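Local coordinates for Ice-binding protein 1 (Shewanella frigidimarina, PDB 6BG8) that adsorbs its bacterium onto ice and inhibits the growth of ice crystals, the present chain being its C-terminal ice-binding-like domain, at residues Phe14-Ser19 against Asp225-Asp230; Gln20-Thr25 against Leu35-Gln40; Pro116-Asn121 against Asp134-Thr139; Thr123-Val128 against Thr143-Gly148; Leu162-Pro167 against Thr190-Asn195. All coordinates share one frame; numbering follows the deposited sequence.

The five contacts sample a beta-solenoid from one end to the other. Contacts 1, 2, 3 and 5 all reach its long parallel sheet, in which strand 21-24 lies next to 226-229, and 135-137 next to 162-164. Contacts 1 and 2 have centres 6 Å apart and share a corner, where Ser19 OG meets Asp39 OD2 at 2.7 Å. Contacts 3 and 5 are joined by backbone bonds of Thr163 with Val135 and Leu137, while contact 4 continues contact 3 onto another face through Leu119 and Leu124. Centres of contacts 2 and 4 are 32 Å apart. The side chain of Thr212, an ice-binding residue by similarity, is about 8 Å from Gly193 of contact 5 and about 10 Å from the Leu229 side chain of contact 1.

Contact 1. Residues Phe14-Ser19 against Asp225-Asp230; sequences FAMLAS and DQVTLD
Met16 and Ala18 meet Val227 and Leu229 in a buried apolar contact inside the beta-solenoid, where two of its faces turn toward each other. Strand 16-18 pairs with 219-222 and 34-37 on one face, whereas 226-229 belongs to the neighbouring one; the two axes come within 6.3 Å at an angle of 136°, and side chains fill most of the gap. Ala18 sits where the chains converge. Its small methyl suits the narrow corner, with Ala18 CB 3.5 Å from Asp225 O and 4.0 Å from Val227 CG2. The branch CG2 of Val227 also rests beside Leu17 O. Farther from the corner the faces diverge, and longer side chains are needed to bridge them: Met16 and Leu229 reach toward one another tip to tip. Leu17 alternates to the other side of its strand and packs on Leu95 of helix 84-103, which lies along the solenoid. The flexible thioether chain of Met16 runs straight through chi2 and then bends at chi3 (-54°), which lays its end against the isobutyl group of Leu229: Met16 SD is 3.8 Å from Leu229 CD1, and Met16 CE lies 4.0 Å from that same methyl.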
# COMPACT_ATOMS: atom_id res chain seq x y z
N PHE A 14 -5.31 5.45 5.45
CA PHE A 14 -5.81 4.86 4.21
C PHE A 14 -5.40 3.40 4.10
O PHE A 14 -4.25 3.04 4.37
CB PHE A 14 -5.30 5.61 2.99
CG PHE A 14 -5.85 7.00 2.86
CD1 PHE A 14 -7.13 7.21 2.36
CD2 PHE A 14 -5.08 8.10 3.23
CE1 PHE A 14 -7.64 8.50 2.23
CE2 PHE A 14 -5.58 9.39 3.11
CZ PHE A 14 -6.87 9.59 2.61
N ALA A 15 -6.36 2.56 3.71
CA ALA A 15 -6.04 1.26 3.13
C ALA A 15 -5.55 1.43 1.69
O ALA A 15 -4.63 0.72 1.25
CB ALA A 15 -7.28 0.36 3.17
N MET A 16 -6.15 2.35 0.94
CA MET A 16 -5.78 2.58 -0.45
C MET A 16 -5.87 4.06 -0.75
O MET A 16 -6.81 4.73 -0.35
CB MET A 16 -6.69 1.79 -1.40
CG MET A 16 -6.73 0.31 -1.11
SD MET A 16 -7.68 -0.64 -2.32
CE MET A 16 -9.24 0.20 -2.33
N LEU A 17 -4.88 4.55 -1.49
CA LEU A 17 -4.81 5.97 -1.82
C LEU A 17 -4.11 6.12 -3.16
O LEU A 17 -3.03 5.57 -3.35
CB LEU A 17 -4.06 6.74 -0.73
CG LEU A 17 -3.85 8.25 -0.91
CD1 LEU A 17 -5.17 9.01 -0.75
CD2 LEU A 17 -2.82 8.78 0.08
N ALA A 18 -4.71 6.88 -4.07
CA ALA A 18 -4.15 7.05 -5.40
C ALA A 18 -4.33 8.48 -5.86
O ALA A 18 -5.22 9.20 -5.41
CB ALA A 18 -4.79 6.08 -6.40
N SER A 19 -3.46 8.90 -6.78
CA SER A 19 -3.60 10.20 -7.42
C SER A 19 -4.82 10.26 -8.33
O SER A 19 -5.60 11.21 -8.28
CB SER A 19 -2.33 10.53 -8.21
OG SER A 19 -2.53 11.65 -9.05
N ASP A 225 -0.59 7.58 -10.23
CA ASP A 225 -1.66 7.05 -11.07
C ASP A 225 -2.72 6.36 -10.23
O ASP A 225 -3.44 7.03 -9.49
CB ASP A 225 -1.10 6.11 -12.14
CG ASP A 225 -2.10 5.82 -13.25
OD1 ASP A 225 -3.14 6.52 -13.32
OD2 ASP A 225 -1.87 4.87 -14.02
N GLN A 226 -2.83 5.03 -10.31
CA GLN A 226 -4.06 4.37 -9.89
C GLN A 226 -3.78 3.11 -9.08
O GLN A 226 -2.73 2.48 -9.21
CB GLN A 226 -4.93 3.99 -11.09
CG GLN A 226 -4.28 2.97 -12.01
CD GLN A 226 -5.14 2.61 -13.20
OE1 GLN A 226 -6.29 3.02 -13.28
NE2 GLN A 226 -4.58 1.84 -14.13
N VAL A 227 -4.75 2.73 -8.27
CA VAL A 227 -4.78 1.42 -7.63
C VAL A 227 -5.94 0.65 -8.24
O VAL A 227 -7.08 1.12 -8.21
CB VAL A 227 -4.93 1.51 -6.11
CG1 VAL A 227 -4.99 0.10 -5.52
CG2 VAL A 227 -3.80 2.30 -5.47
N THR A 228 -5.66 -0.53 -8.78
CA THR A 228 -6.73 -1.37 -9.34
C THR A 228 -6.79 -2.68 -8.58
O THR A 228 -5.76 -3.28 -8.26
CB THR A 228 -6.54 -1.64 -10.84
OG1 THR A 228 -5.43 -2.53 -11.06
CG2 THR A 228 -6.31 -0.34 -11.59
N LEU A 229 -8.02 -3.10 -8.27
CA LEU A 229 -8.32 -4.37 -7.62
C LEU A 229 -9.10 -5.27 -8.55
O LEU A 229 -9.89 -4.81 -9.38
CB LEU A 229 -9.16 -4.17 -6.35
CG LEU A 229 -8.65 -3.24 -5.26
CD1 LEU A 229 -9.57 -3.40 -4.06
CD2 LEU A 229 -7.21 -3.60 -4.92
N ASP A 230 -8.90 -6.57 -8.38
CA ASP A 230 -9.68 -7.61 -9.05
C ASP A 230 -10.07 -8.62 -7.97
O ASP A 230 -9.30 -9.53 -7.66
CB ASP A 230 -8.88 -8.23 -10.19
CG ASP A 230 -9.68 -9.25 -10.99
OD1 ASP A 230 -10.86 -9.51 -10.66
OD2 ASP A 230 -9.11 -9.79 -11.96

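Contact 2. Residues Gln20-Thr25 against Leu35-Gln40; sequences QAITTT and LGILDQ
Two glutamines, Gln20 and Gln40, meet at a corner of the beta-solenoid, and two isoleucines, Ile22 and Ile37, fill the inside of it. The glutamine amides are turned almost at right angles, their planes 86° apart. Gln40 bends at chi2 (-73°), bringing Gln40 NE2 to Gln20 OE1 at 2.8 Å. That bond is nearly straight, at 172°; the acceptor lies in the amide plane of Gln40, while the donor is tilted somewhat from the carbonyl plane of Gln20. The other end of the Gln20 amide is used as well: Gln20 NE2 donates to a water that in turn donates to Asp39 O, and Gln20 NE2 also lies beside Asp39 CB. An amide suits this place because it can accept and donate at once. Asp39 itself is held by Ser19 and by a salt bridge to Arg92 of helix 84-103.

Inside, the two isoleucines point toward each other's segments and offer different branches. The CG2 methyl of Ile37 lies 3.6 Å from Gln20 O, whereas Ile37 CD1 reaches along the backbone to Ile22 N at 3.9 Å. Gln20 O and Ile22 N are thus buried by apolar groups and have no polar partner in the model. Ile22 approaches the other strand with its far end, which comes against the backbone carbonyl of Gly36. Leu35 flanks that methyl, with Leu35 CG 4.3 Å from Ile22 CD1, and the nearest approach of Ile22 is its CD1 to Gly36 O at 3.2 Å.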
# COMPACT_ATOMS: atom_id res chain seq x y z
N GLN A 20 -5.00 9.25 -9.18
CA GLN A 20 -5.93 9.37 -10.31
C GLN A 20 -7.20 8.56 -10.14
O GLN A 20 -8.29 9.07 -10.44
CB GLN A 20 -5.25 8.92 -11.61
CG GLN A 20 -4.12 9.84 -12.07
CD GLN A 20 -4.59 11.23 -12.35
OE1 GLN A 20 -5.40 11.44 -13.25
NE2 GLN A 20 -4.08 12.20 -11.59
N ALA A 21 -7.11 7.33 -9.67
CA ALA A 21 -8.29 6.46 -9.66
C ALA A 21 -8.05 5.27 -8.74
O ALA A 21 -6.91 4.83 -8.54
CB ALA A 21 -8.64 5.95 -11.06
N ILE A 22 -9.14 4.77 -8.18
CA ILE A 22 -9.16 3.47 -7.51
C ILE A 22 -10.31 2.69 -8.12
O ILE A 22 -11.44 3.19 -8.16
CB ILE A 22 -9.33 3.58 -5.99
CG1 ILE A 22 -8.11 4.28 -5.38
CG2 ILE A 22 -9.50 2.19 -5.38
CD1 ILE A 22 -8.30 4.67 -3.92
N THR A 23 -10.03 1.50 -8.63
CA THR A 23 -11.04 0.71 -9.31
C THR A 23 -11.03 -0.71 -8.79
O THR A 23 -10.03 -1.21 -8.28
CB THR A 23 -10.83 0.69 -10.83
OG1 THR A 23 -9.73 -0.17 -11.16
CG2 THR A 23 -10.58 2.09 -11.38
N THR A 24 -12.18 -1.38 -8.95
CA THR A 24 -12.31 -2.78 -8.59
C THR A 24 -13.29 -3.47 -9.52
O THR A 24 -14.25 -2.87 -10.01
CB THR A 24 -12.78 -2.98 -7.14
OG1 THR A 24 -12.76 -4.38 -6.82
CG2 THR A 24 -14.21 -2.49 -6.94
N THR A 25 -13.02 -4.74 -9.77
CA THR A 25 -14.04 -5.64 -10.26
C THR A 25 -14.91 -6.08 -9.09
O THR A 25 -14.66 -5.73 -7.93
CB THR A 25 -13.39 -6.85 -10.93
OG1 THR A 25 -12.72 -7.60 -9.93
CG2 THR A 25 -12.38 -6.41 -11.97
N LEU A 35 -10.42 5.01 1.81
CA LEU A 35 -10.06 5.11 0.40
C LEU A 35 -9.96 6.58 0.02
O LEU A 35 -10.77 7.40 0.46
CB LEU A 35 -11.11 4.42 -0.49
CG LEU A 35 -10.88 2.96 -0.87
CD1 LEU A 35 -10.57 2.09 0.35
CD2 LEU A 35 -12.09 2.40 -1.63
N GLY A 36 -8.96 6.91 -0.79
CA GLY A 36 -8.84 8.28 -1.24
C GLY A 36 -8.32 8.41 -2.65
O GLY A 36 -7.46 7.64 -3.07
N ILE A 37 -8.87 9.38 -3.39
CA ILE A 37 -8.34 9.83 -4.67
C ILE A 37 -7.93 11.28 -4.49
O ILE A 37 -8.70 12.09 -3.97
CB ILE A 37 -9.37 9.68 -5.81
CG1 ILE A 37 -9.77 8.20 -5.97
CG2 ILE A 37 -8.82 10.24 -7.10
CD1 ILE A 37 -10.93 7.96 -6.95
N LEU A 38 -6.70 11.61 -4.89
CA LEU A 38 -6.13 12.91 -4.57
C LEU A 38 -6.32 13.96 -5.65
O LEU A 38 -6.44 15.15 -5.33
CB LEU A 38 -4.62 12.79 -4.29
CG LEU A 38 -4.18 11.90 -3.12
CD1 LEU A 38 -2.68 11.66 -3.20
CD2 LEU A 38 -4.54 12.49 -1.77
N ASP A 39 -6.31 13.57 -6.93
CA ASP A 39 -6.17 14.55 -8.00
C ASP A 39 -7.24 14.40 -9.07
O ASP A 39 -7.07 14.92 -10.18
CB ASP A 39 -4.78 14.46 -8.65
CG ASP A 39 -3.67 14.71 -7.66
OD1 ASP A 39 -3.65 15.81 -7.07
OD2 ASP A 39 -2.83 13.81 -7.47
N GLN A 40 -8.34 13.70 -8.76
CA GLN A 40 -9.50 13.62 -9.64
C GLN A 40 -10.76 13.53 -8.77
O GLN A 40 -10.69 13.27 -7.57
CB GLN A 40 -9.45 12.42 -10.59
CG GLN A 40 -8.26 12.38 -11.56
CD GLN A 40 -8.36 13.40 -12.70
OE1 GLN A 40 -9.31 14.16 -12.79
NE2 GLN A 40 -7.35 13.40 -13.57
O HOH W 1 -4.89 14.95 -12.07

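Contact 3. Residues Pro116-Asn121 against Asp134-Thr139; sequences PIELGN and DVTLQT
Strand 135-137 is the outermost strand of the long parallel sheet of the beta-solenoid, and the loop 116-121 runs alongside its edge, with Glu118 reaching into the turn that follows the strand. A single beta bridge joins Glu118 and Thr136: Thr136 N donates to Ile117 O at 2.8 Å, and Leu119 N to Thr136 O at 2.9 Å. No further backbone bridge follows, and a carboxylate takes over. Glu118 bends at chi2 (61°), which folds its end back across Thr136 and into the turn 138-139. There Glu118 OE2 accepts from three backbone N-H groups: Gln138 N at 2.9 Å on the syn lone pair, Thr139 N at 3.1 Å from well above the carboxylate plane, and Gly120 N of its own loop at 2.8 Å on the anti side. The other oxygen, Glu118 OE1, is met from above its plane by Thr136 OG1 at 2.8 Å. Glycine suits position 120, where a CB would run into Thr139 OG1. On the inner side Leu119 CD1 packs 3.5 Å from Val135 CG1, and Leu119 also touches Leu124. With one carboxylate oxygen gripped by three N-H groups and the other by a hydroxyl and a water, Glu118 is fixed in rotation; it supplies the acceptor for the N-H groups of the turn at 138-139, and these probably stabilise it as the anion.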
# COMPACT_ATOMS: atom_id res chain seq x y z
N PRO A 116 17.64 -8.93 -3.85
CA PRO A 116 17.68 -9.88 -4.97
C PRO A 116 16.58 -9.58 -5.97
O PRO A 116 15.51 -9.10 -5.62
CB PRO A 116 17.45 -11.24 -4.30
CG PRO A 116 17.88 -11.01 -2.87
CD PRO A 116 17.44 -9.61 -2.56
N ILE A 117 16.84 -9.89 -7.24
CA ILE A 117 15.81 -9.61 -8.25
C ILE A 117 14.73 -10.68 -8.29
O ILE A 117 13.68 -10.46 -8.92
CB ILE A 117 16.43 -9.40 -9.65
CG1 ILE A 117 17.22 -10.63 -10.09
CG2 ILE A 117 17.30 -8.15 -9.64
CD1 ILE A 117 17.65 -10.59 -11.56
N GLU A 118 14.95 -11.82 -7.64
CA GLU A 118 13.89 -12.80 -7.38
C GLU A 118 13.85 -13.05 -5.88
O GLU A 118 14.87 -13.40 -5.27
CB GLU A 118 14.13 -14.11 -8.15
CG GLU A 118 13.20 -15.26 -7.72
CD GLU A 118 11.72 -14.95 -7.96
OE1 GLU A 118 11.39 -14.46 -9.05
OE2 GLU A 118 10.89 -15.21 -7.06
N LEU A 119 12.67 -12.87 -5.28
CA LEU A 119 12.50 -12.99 -3.84
C LEU A 119 11.87 -14.31 -3.41
O LEU A 119 11.79 -14.58 -2.20
CB LEU A 119 11.67 -11.81 -3.30
CG LEU A 119 12.34 -10.44 -3.39
CD1 LEU A 119 11.37 -9.32 -3.02
CD2 LEU A 119 13.56 -10.38 -2.50
N GLY A 120 11.46 -15.16 -4.35
CA GLY A 120 10.89 -16.44 -3.98
C GLY A 120 11.92 -17.38 -3.36
O GLY A 120 13.10 -17.34 -3.68
N ASN A 121 11.43 -18.21 -2.44
CA ASN A 121 12.21 -19.24 -1.75
C ASN A 121 13.32 -18.65 -0.88
O ASN A 121 14.28 -19.35 -0.52
CB ASN A 121 12.80 -20.26 -2.73
CG ASN A 121 11.74 -21.09 -3.41
OD1 ASN A 121 10.72 -21.45 -2.81
ND2 ASN A 121 11.97 -21.41 -4.68
N ASP A 134 14.12 -4.43 -11.87
CA ASP A 134 12.82 -4.96 -11.48
C ASP A 134 13.01 -6.15 -10.54
O ASP A 134 14.01 -6.87 -10.60
CB ASP A 134 12.01 -5.43 -12.70
CG ASP A 134 11.96 -4.41 -13.81
OD1 ASP A 134 11.57 -3.26 -13.56
OD2 ASP A 134 12.28 -4.77 -14.97
N VAL A 135 12.01 -6.39 -9.69
CA VAL A 135 12.02 -7.51 -8.76
C VAL A 135 10.79 -8.37 -8.99
O VAL A 135 9.68 -7.85 -9.15
CB VAL A 135 12.06 -7.05 -7.29
CG1 VAL A 135 11.91 -8.26 -6.36
CG2 VAL A 135 13.35 -6.29 -6.99
N THR A 136 10.98 -9.68 -9.00
CA THR A 136 9.86 -10.61 -9.06
C THR A 136 9.84 -11.46 -7.80
O THR A 136 10.87 -11.73 -7.18
CB THR A 136 9.93 -11.50 -10.30
OG1 THR A 136 11.25 -12.05 -10.43
CG2 THR A 136 9.61 -10.67 -11.54
N LEU A 137 8.62 -11.87 -7.42
CA LEU A 137 8.38 -12.79 -6.31
C LEU A 137 7.48 -13.87 -6.89
O LEU A 137 6.26 -13.74 -6.85
CB LEU A 137 7.76 -12.06 -5.12
CG LEU A 137 7.15 -12.86 -3.97
CD1 LEU A 137 8.02 -14.05 -3.56
CD2 LEU A 137 6.93 -11.92 -2.79
N GLN A 138 8.08 -14.92 -7.45
CA GLN A 138 7.27 -15.91 -8.15
C GLN A 138 7.77 -17.35 -8.03
O GLN A 138 6.99 -18.29 -8.23
CB GLN A 138 7.13 -15.54 -9.63
CG GLN A 138 8.44 -15.38 -10.39
CD GLN A 138 8.22 -14.68 -11.72
OE1 GLN A 138 7.09 -14.33 -12.07
NE2 GLN A 138 9.30 -14.44 -12.46
N THR A 139 9.05 -17.56 -7.73
CA THR A 139 9.51 -18.95 -7.68
C THR A 139 9.01 -19.68 -6.44
O THR A 139 9.11 -20.91 -6.39
CB THR A 139 11.04 -19.02 -7.72
OG1 THR A 139 11.58 -18.30 -6.61
CG2 THR A 139 11.55 -18.42 -9.02
O HOH W 2 13.14 -9.36 -11.72
O HOH W 3 12.00 -15.58 -11.44
O HOH W 4 14.35 -18.52 -6.73

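Contact 4. Residues Thr123-Val128 against Thr143-Gly148; sequences TLTRGV and TLDGEG. With SO4 (sulfate ion), chain C.
Thr123 lies alongside Thr143, both side chains pointing the same way from neighbouring parallel strands on a three-stranded face of the beta-solenoid (122-125, 142-145 and 171-174); Thr123 OG1 comes 3.6 Å from Thr143 CB. Beta-branched residues suit such a surface, since they match the extended backbone and stack from one coil to the next. The strands are tied by Leu124, since Leu124 N donates to Thr143 O at 2.9 Å and Leu124 O accepts from Asp145 N, also at 2.9 Å. Leu124 and Leu144 turn to the opposite face, the inner one, where both touch Phe156 and Leu124 CB lies 4.1 Å from Leu144 CD2.

Strand 143-145 runs into an Asx turn: Asp145 OD1 accepts from Glu147 N at 2.8 Å, a short acceptor side chain being what such a turn requires. The turn sends Glu147 back toward 123-128, its extended chain crossing Thr125 so that Thr125 CG2 touches Glu147 CD at 3.4 Å. Arg126 forms a salt bridge with Asp149 and turns its NE and NH2 edge to a sulfate, probably from the crystallisation liquor, which Met1 N also binds; this contact is tentative, as it belongs to one of two modelled conformers. A water bridges the two segments, accepting from Arg126 N at 2.8 Å and donating to Asp145 O and Glu147 OE2.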
# COMPACT_ATOMS: atom_id res chain seq x y z
N THR A 123 14.38 -16.50 2.76
CA THR A 123 14.03 -16.01 4.09
C THR A 123 14.93 -14.83 4.39
O THR A 123 16.16 -14.98 4.43
CB THR A 123 14.18 -17.11 5.16
OG1 THR A 123 13.29 -18.19 4.86
CG2 THR A 123 13.84 -16.55 6.54
N LEU A 124 14.34 -13.65 4.55
CA LEU A 124 15.10 -12.42 4.78
C LEU A 124 14.82 -11.87 6.17
O LEU A 124 13.69 -11.95 6.67
CB LEU A 124 14.75 -11.35 3.74
CG LEU A 124 15.16 -11.67 2.30
CD1 LEU A 124 14.74 -10.54 1.34
CD2 LEU A 124 16.66 -11.95 2.22
N THR A 125 15.85 -11.30 6.78
CA THR A 125 15.70 -10.61 8.05
C THR A 125 15.47 -9.12 7.82
O THR A 125 15.49 -8.63 6.68
CB THR A 125 16.92 -10.89 8.93
OG1 THR A 125 18.11 -10.77 8.13
CG2 THR A 125 16.85 -12.30 9.45
N ARG A 126 15.23 -8.39 8.90
CA ARG A 126 14.92 -6.98 8.77
C ARG A 126 16.09 -6.23 8.15
O ARG A 126 17.25 -6.67 8.18
CB ARG A 126 14.56 -6.38 10.12
CG ARG A 126 15.74 -6.13 11.01
CD ARG A 126 15.33 -6.31 12.45
NE ARG A 126 16.29 -5.75 13.38
CZ ARG A 126 15.99 -5.38 14.62
NH1 ARG A 126 14.74 -5.50 15.06
NH2 ARG A 126 16.93 -4.88 15.40
N GLY A 127 15.78 -5.08 7.58
CA GLY A 127 16.79 -4.28 6.93
C GLY A 127 16.19 -3.52 5.76
O GLY A 127 14.97 -3.49 5.58
N VAL A 128 17.09 -2.92 4.98
CA VAL A 128 16.78 -2.12 3.80
C VAL A 128 17.39 -2.82 2.60
O VAL A 128 18.62 -2.98 2.54
CB VAL A 128 17.34 -0.70 3.91
CG1 VAL A 128 17.06 0.08 2.62
CG2 VAL A 128 16.78 0.01 5.13
N THR A 143 9.72 -15.45 2.88
CA THR A 143 9.50 -15.47 4.33
C THR A 143 10.26 -14.30 4.94
O THR A 143 11.46 -14.14 4.70
CB THR A 143 9.95 -16.80 4.94
OG1 THR A 143 9.20 -17.87 4.34
CG2 THR A 143 9.72 -16.79 6.45
N LEU A 144 9.57 -13.47 5.72
CA LEU A 144 10.19 -12.34 6.38
C LEU A 144 10.29 -12.65 7.87
O LEU A 144 9.27 -12.92 8.52
CB LEU A 144 9.41 -11.05 6.12
CG LEU A 144 9.40 -10.64 4.64
CD1 LEU A 144 8.53 -9.40 4.37
CD2 LEU A 144 10.81 -10.45 4.07
N ASP A 145 11.52 -12.65 8.39
CA ASP A 145 11.87 -13.18 9.70
C ASP A 145 12.23 -12.01 10.60
O ASP A 145 13.30 -11.40 10.45
CB ASP A 145 13.04 -14.16 9.56
CG ASP A 145 13.46 -14.81 10.89
OD1 ASP A 145 13.00 -14.41 11.98
OD2 ASP A 145 14.28 -15.75 10.82
N GLY A 146 11.34 -11.69 11.54
CA GLY A 146 11.60 -10.61 12.47
C GLY A 146 12.58 -10.92 13.59
O GLY A 146 12.83 -10.05 14.42
N GLU A 147 13.10 -12.15 13.64
CA GLU A 147 14.12 -12.57 14.61
C GLU A 147 13.66 -12.37 16.05
O GLU A 147 14.47 -12.16 16.96
CB GLU A 147 15.45 -11.86 14.36
CG GLU A 147 16.08 -12.27 13.04
CD GLU A 147 17.34 -11.49 12.71
OE1 GLU A 147 18.44 -12.08 12.80
OE2 GLU A 147 17.23 -10.30 12.37
N GLY A 148 12.35 -12.43 16.28
CA GLY A 148 11.78 -12.36 17.61
C GLY A 148 11.38 -10.99 18.07
O GLY A 148 10.86 -10.85 19.18
S SO4 C . 19.79 -5.55 12.66
O1 SO4 C . 19.32 -4.63 13.69
O2 SO4 C . 20.89 -4.98 11.89
O3 SO4 C . 20.08 -6.82 13.30
O4 SO4 C . 18.80 -5.84 11.65
O HOH W 5 14.86 -9.43 11.44

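Contact 5. Residues Leu162-Pro167 against Thr190-Asn195; sequences LTSGAP and TVIGTN. With PO4 (phosphate ion), chain H.
Backbone hydrogen bonds come first: Leu162 and Thr163 run parallel to Thr190 and Val191, in line to within 5°. Val191 N donates to Leu162 O at 2.7 Å, and Ser164 N to Val191 O at 2.9 Å. The next bond in the series comes from a side chain instead. Ser164 holds its hydroxyl between its own N and carbonyl carbon (chi1 62°), which directs Ser164 OG across the gap to accept from Gly193 N at 3.0 Å. Serine thus continues the pairing where the strands end.

Apolar packing follows the alternation of the strands. Leu162 and Thr190 lie side by side on the interior face, with Leu162 CD2 and Thr190 CG2 4.1 Å apart; the hydroxyl of Thr190 is satisfied by Thr186. Thr163 and Val191 lie side by side on the outer face, both beta-branched and well suited to extended chain. At Gly193 there is no room for a CB, which would collide with Ser164 O and Gly165 CA.

Anion binding occurs at the ends of both strands. A phosphate, probably from the crystallisation liquor, accepts from Ala166 N through O1 at 3.1 Å and from Thr194 N through O3 at 3.0 Å. Thr194 OG1 donates to phosphate O4 at 2.6 Å, and Arg211 supplies a further bond. Phosphate O1 also lies close to Gly165 CA, where a CB would not fit beside the ion.

Parallel strands from successive coils, bonded in register, are typical of a beta-solenoid. Here Gly193 is about 8 Å from the side chain of Thr212, in a motif that by similarity binds ice.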
# COMPACT_ATOMS: atom_id res chain seq x y z
N LEU A 162 7.80 -4.14 -9.26
CA LEU A 162 7.71 -5.29 -8.37
C LEU A 162 6.51 -6.11 -8.80
O LEU A 162 5.40 -5.58 -8.89
CB LEU A 162 7.55 -4.88 -6.90
CG LEU A 162 7.14 -6.00 -5.92
CD1 LEU A 162 8.21 -7.10 -5.83
CD2 LEU A 162 6.81 -5.49 -4.53
N THR A 163 6.72 -7.40 -9.07
CA THR A 163 5.67 -8.29 -9.55
C THR A 163 5.73 -9.62 -8.81
O THR A 163 6.74 -10.32 -8.89
CB THR A 163 5.79 -8.53 -11.05
OG1 THR A 163 5.82 -7.28 -11.74
CG2 THR A 163 4.60 -9.35 -11.56
N SER A 164 4.65 -9.99 -8.12
CA SER A 164 4.53 -11.33 -7.59
C SER A 164 3.60 -12.13 -8.49
O SER A 164 2.75 -11.56 -9.18
CB SER A 164 4.03 -11.34 -6.14
OG SER A 164 2.74 -10.78 -6.02
N GLY A 165 3.80 -13.44 -8.53
CA GLY A 165 2.97 -14.26 -9.38
C GLY A 165 3.29 -15.72 -9.25
O GLY A 165 4.00 -16.16 -8.34
N ALA A 166 2.75 -16.49 -10.20
CA ALA A 166 2.81 -17.94 -10.17
C ALA A 166 4.21 -18.43 -10.52
O ALA A 166 4.93 -17.78 -11.28
CB ALA A 166 1.79 -18.52 -11.14
N PRO A 167 4.61 -19.60 -10.01
CA PRO A 167 3.84 -20.54 -9.17
C PRO A 167 3.77 -20.19 -7.69
O PRO A 167 2.95 -20.77 -6.97
CB PRO A 167 4.58 -21.86 -9.36
CG PRO A 167 6.01 -21.42 -9.52
CD PRO A 167 5.92 -20.17 -10.38
N THR A 190 3.72 -1.68 -8.97
CA THR A 190 3.66 -2.89 -8.16
C THR A 190 2.47 -3.72 -8.61
O THR A 190 1.34 -3.22 -8.69
CB THR A 190 3.55 -2.56 -6.67
OG1 THR A 190 4.76 -1.91 -6.24
CG2 THR A 190 3.35 -3.83 -5.85
N VAL A 191 2.73 -4.99 -8.94
CA VAL A 191 1.71 -5.91 -9.43
C VAL A 191 1.70 -7.12 -8.51
O VAL A 191 2.74 -7.76 -8.31
CB VAL A 191 1.99 -6.32 -10.89
CG1 VAL A 191 0.94 -7.30 -11.37
CG2 VAL A 191 2.05 -5.10 -11.79
N ILE A 192 0.54 -7.43 -7.94
CA ILE A 192 0.39 -8.51 -6.97
C ILE A 192 -0.36 -9.66 -7.62
O ILE A 192 -1.45 -9.46 -8.17
CB ILE A 192 -0.32 -7.99 -5.71
CG1 ILE A 192 0.59 -6.95 -5.03
CG2 ILE A 192 -0.65 -9.12 -4.75
CD1 ILE A 192 -0.08 -6.12 -3.94
N GLY A 193 0.22 -10.87 -7.58
CA GLY A 193 -0.26 -11.95 -8.42
C GLY A 193 -1.56 -12.58 -7.94
O GLY A 193 -1.93 -12.48 -6.77
N THR A 194 -2.26 -13.23 -8.88
CA THR A 194 -3.55 -13.85 -8.58
C THR A 194 -3.44 -14.78 -7.38
O THR A 194 -2.49 -15.56 -7.27
CB THR A 194 -4.08 -14.64 -9.78
OG1 THR A 194 -3.20 -15.73 -10.07
CG2 THR A 194 -4.24 -13.76 -11.02
N ASN A 195 -4.42 -14.68 -6.49
CA ASN A 195 -4.60 -15.63 -5.40
C ASN A 195 -3.36 -15.76 -4.51
O ASN A 195 -3.14 -16.81 -3.90
CB ASN A 195 -5.00 -17.01 -5.94
CG ASN A 195 -6.24 -16.93 -6.78
OD1 ASN A 195 -7.29 -16.51 -6.30
ND2 ASN A 195 -6.13 -17.30 -8.03
P PO4 H . -0.33 -14.55 -12.03
O1 PO4 H . 1.16 -14.74 -12.15
O2 PO4 H . -0.97 -14.58 -13.40
O3 PO4 H . -0.65 -13.19 -11.42
O4 PO4 H . -0.89 -15.66 -11.17